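Local coordinates for glucose-6-phosphate isomerase like protein (Thermus thermophilus, PDB 1WIW) that probably interconverts phosphorylated sugars, with likely glucose-6-phosphate and mannose-6-phosphate isomerase activity, at residues L166-L171 and S197-F202. Sequence-based numbering, arbitrary orientation.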
loop_
_atom_site.group_PDB
_atom_site.type_symbol
_atom_site.label_atom_id
_atom_site.label_comp_id
_atom_site.label_asym_id
_atom_site.label_seq_id
_atom_site.Cartn_x
_atom_site.Cartn_y
_atom_site.Cartn_z
ATOM N N LEU B 166 8.140 -6.429 -8.465
ATOM C CA LEU B 166 8.085 -5.900 -7.112
ATOM C C LEU B 166 8.605 -4.469 -7.211
ATOM O O LEU B 166 9.803 -4.256 -7.406
ATOM C CB LEU B 166 8.974 -6.737 -6.188
ATOM C CG LEU B 166 9.292 -6.202 -4.786
ATOM C CD1 LEU B 166 8.015 -5.831 -4.052
ATOM C CD2 LEU B 166 10.083 -7.261 -4.018
ATOM N N PHE B 167 7.702 -3.496 -7.092
ATOM C CA PHE B 167 8.069 -2.087 -7.195
ATOM C C PHE B 167 8.373 -1.451 -5.844
ATOM O O PHE B 167 7.583 -1.564 -4.905
ATOM C CB PHE B 167 6.950 -1.290 -7.870
ATOM C CG PHE B 167 6.578 -1.791 -9.235
ATOM C CD1 PHE B 167 5.361 -2.426 -9.451
ATOM C CD2 PHE B 167 7.437 -1.615 -10.310
ATOM C CE1 PHE B 167 5.004 -2.875 -10.724
ATOM C CE2 PHE B 167 7.090 -2.061 -11.585
ATOM C CZ PHE B 167 5.869 -2.692 -11.791
ATOM N N TYR B 168 9.518 -0.774 -5.764
ATOM C CA TYR B 168 9.952 -0.095 -4.542
ATOM C C TYR B 168 10.410 1.324 -4.908
ATOM O O TYR B 168 11.342 1.496 -5.691
ATOM C CB TYR B 168 11.104 -0.866 -3.890
ATOM C CG TYR B 168 11.616 -0.247 -2.606
ATOM C CD1 TYR B 168 12.985 -0.158 -2.351
ATOM C CD2 TYR B 168 10.735 0.270 -1.653
ATOM C CE1 TYR B 168 13.467 0.436 -1.181
ATOM C CE2 TYR B 168 11.207 0.865 -0.482
ATOM C CZ TYR B 168 12.574 0.946 -0.256
ATOM O OH TYR B 168 13.045 1.561 0.884
ATOM N N SER B 169 9.738 2.329 -4.346
ATOM C CA SER B 169 10.052 3.730 -4.620
ATOM C C SER B 169 10.304 4.538 -3.349
ATOM O O SER B 169 9.412 5.222 -2.844
ATOM C CB SER B 169 8.910 4.379 -5.404
ATOM O OG SER B 169 7.690 4.315 -4.678
ATOM N N PRO B 170 11.535 4.480 -2.830
ATOM C CA PRO B 170 11.968 5.183 -1.617
ATOM C C PRO B 170 11.732 6.698 -1.640
ATOM O O PRO B 170 11.332 7.279 -0.632
ATOM C CB PRO B 170 13.462 4.857 -1.541
ATOM C CG PRO B 170 13.576 3.553 -2.236
ATOM C CD PRO B 170 12.649 3.712 -3.413
ATOM N N LEU B 171 11.991 7.335 -2.783
ATOM C CA LEU B 171 11.825 8.783 -2.891
ATOM C C LEU B 171 10.405 9.220 -2.550
ATOM O O LEU B 171 10.185 10.347 -2.111
ATOM C CB LEU B 171 12.202 9.278 -4.294
ATOM C CG LEU B 171 11.179 9.221 -5.431
ATOM C CD1 LEU B 171 11.662 10.096 -6.594
ATOM C CD2 LEU B 171 10.973 7.780 -5.876
ATOM N N SER B 197 7.567 -1.074 6.223
ATOM C CA SER B 197 8.935 -1.441 6.589
ATOM C C SER B 197 9.444 -2.292 5.435
ATOM O O SER B 197 9.535 -3.516 5.544
ATOM C CB SER B 197 8.962 -2.267 7.884
ATOM O OG SER B 197 8.478 -1.526 8.990
ATOM N N ALA B 198 9.769 -1.632 4.327
ATOM C CA ALA B 198 10.216 -2.320 3.126
ATOM C C ALA B 198 11.502 -3.139 3.216
ATOM O O ALA B 198 11.528 -4.299 2.805
ATOM C CB ALA B 198 10.325 -1.319 1.980
ATOM N N LEU B 199 12.570 -2.551 3.742
ATOM C CA LEU B 199 13.840 -3.265 3.815
ATOM C C LEU B 199 13.778 -4.524 4.687
ATOM O O LEU B 199 14.367 -5.546 4.345
ATOM C CB LEU B 199 14.947 -2.320 4.300
ATOM C CG LEU B 199 15.129 -1.057 3.442
ATOM C CD1 LEU B 199 16.311 -0.250 3.955
ATOM C CD2 LEU B 199 15.350 -1.440 1.983
ATOM N N GLU B 200 13.067 -4.454 5.805
ATOM C CA GLU B 200 12.935 -5.618 6.682
ATOM C C GLU B 200 12.237 -6.725 5.889
ATOM O O GLU B 200 12.597 -7.898 5.978
ATOM C CB GLU B 200 12.107 -5.259 7.922
ATOM C CG GLU B 200 12.734 -4.176 8.795
ATOM C CD GLU B 200 13.915 -4.678 9.608
ATOM O OE1 GLU B 200 14.446 -5.765 9.290
ATOM O OE2 GLU B 200 14.319 -3.977 10.563
ATOM N N PHE B 201 11.238 -6.322 5.110
ATOM C CA PHE B 201 10.463 -7.228 4.277
ATOM C C PHE B 201 11.374 -7.957 3.282
ATOM O O PHE B 201 11.290 -9.183 3.119
ATOM C CB PHE B 201 9.398 -6.416 3.532
ATOM C CG PHE B 201 8.602 -7.207 2.535
ATOM C CD1 PHE B 201 7.610 -8.088 2.951
ATOM C CD2 PHE B 201 8.826 -7.049 1.172
ATOM C CE1 PHE B 201 6.849 -8.800 2.024
ATOM C CE2 PHE B 201 8.072 -7.756 0.234
ATOM C CZ PHE B 201 7.081 -8.634 0.666
ATOM N N PHE B 202 12.248 -7.202 2.623
ATOM C CA PHE B 202 13.165 -7.777 1.644
ATOM C C PHE B 202 14.083 -8.824 2.279
ATOM O O PHE B 202 14.406 -9.830 1.661
ATOM C CB PHE B 202 14.017 -6.674 1.013
ATOM C CG PHE B 202 13.222 -5.631 0.268
ATOM C CD1 PHE B 202 13.750 -4.360 0.066
ATOM C CD2 PHE B 202 11.961 -5.924 -0.250
ATOM C CE1 PHE B 202 13.034 -3.388 -0.644
ATOM C CE2 PHE B 202 11.237 -4.962 -0.962
ATOM C CZ PHE B 202 11.777 -3.689 -1.159
#
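With CG trans to the backbone N (chi1 -179°), Tyr168 sends its ring out from the strand toward helix 198-204, and Phe202, whose CG lies trans to its carbonyl carbon (chi1 -61°), reaches back from the helix to meet it. The two rings form a T-shaped pair: centroids 5.1 Å apart, planes at 83°, the edge of Phe202 directed at a face of Tyr168. CE1 of Phe202 stands over that face, offset toward the rim, 3.7 Å from Tyr168 CD1, while Pro170 CG covers the opposite face, so the tyrosine ring is sandwiched. Closer to the phenol end, Tyr168 CE2 comes within 3.4 Å of Ala198 CB, and Leu199 CD2 approaches Tyr168 OH at 3.9 Å. No hydrogen bond crosses between the segments, and all five touching residues are buried. Both segments belong to the C-terminal SIS domain; strand 164-168, the outermost strand, within this chain, of a three-stranded parallel sheet, is hydrogen-bonded through Leu166 and Tyr168 to strand 216-221, and the helix lies on the face of this strand that carries those two side chains. Helix 225-234 also packs on both Tyr168 and Phe202. An alanine in place of Tyr168 would remove the face that receives Phe202 and is likely to leave a gap beside Ala198 and Leu199. Further back along the strand, Leu166 adds an aliphatic contact, CD2 to Phe202 CE2 at 4.0 Å.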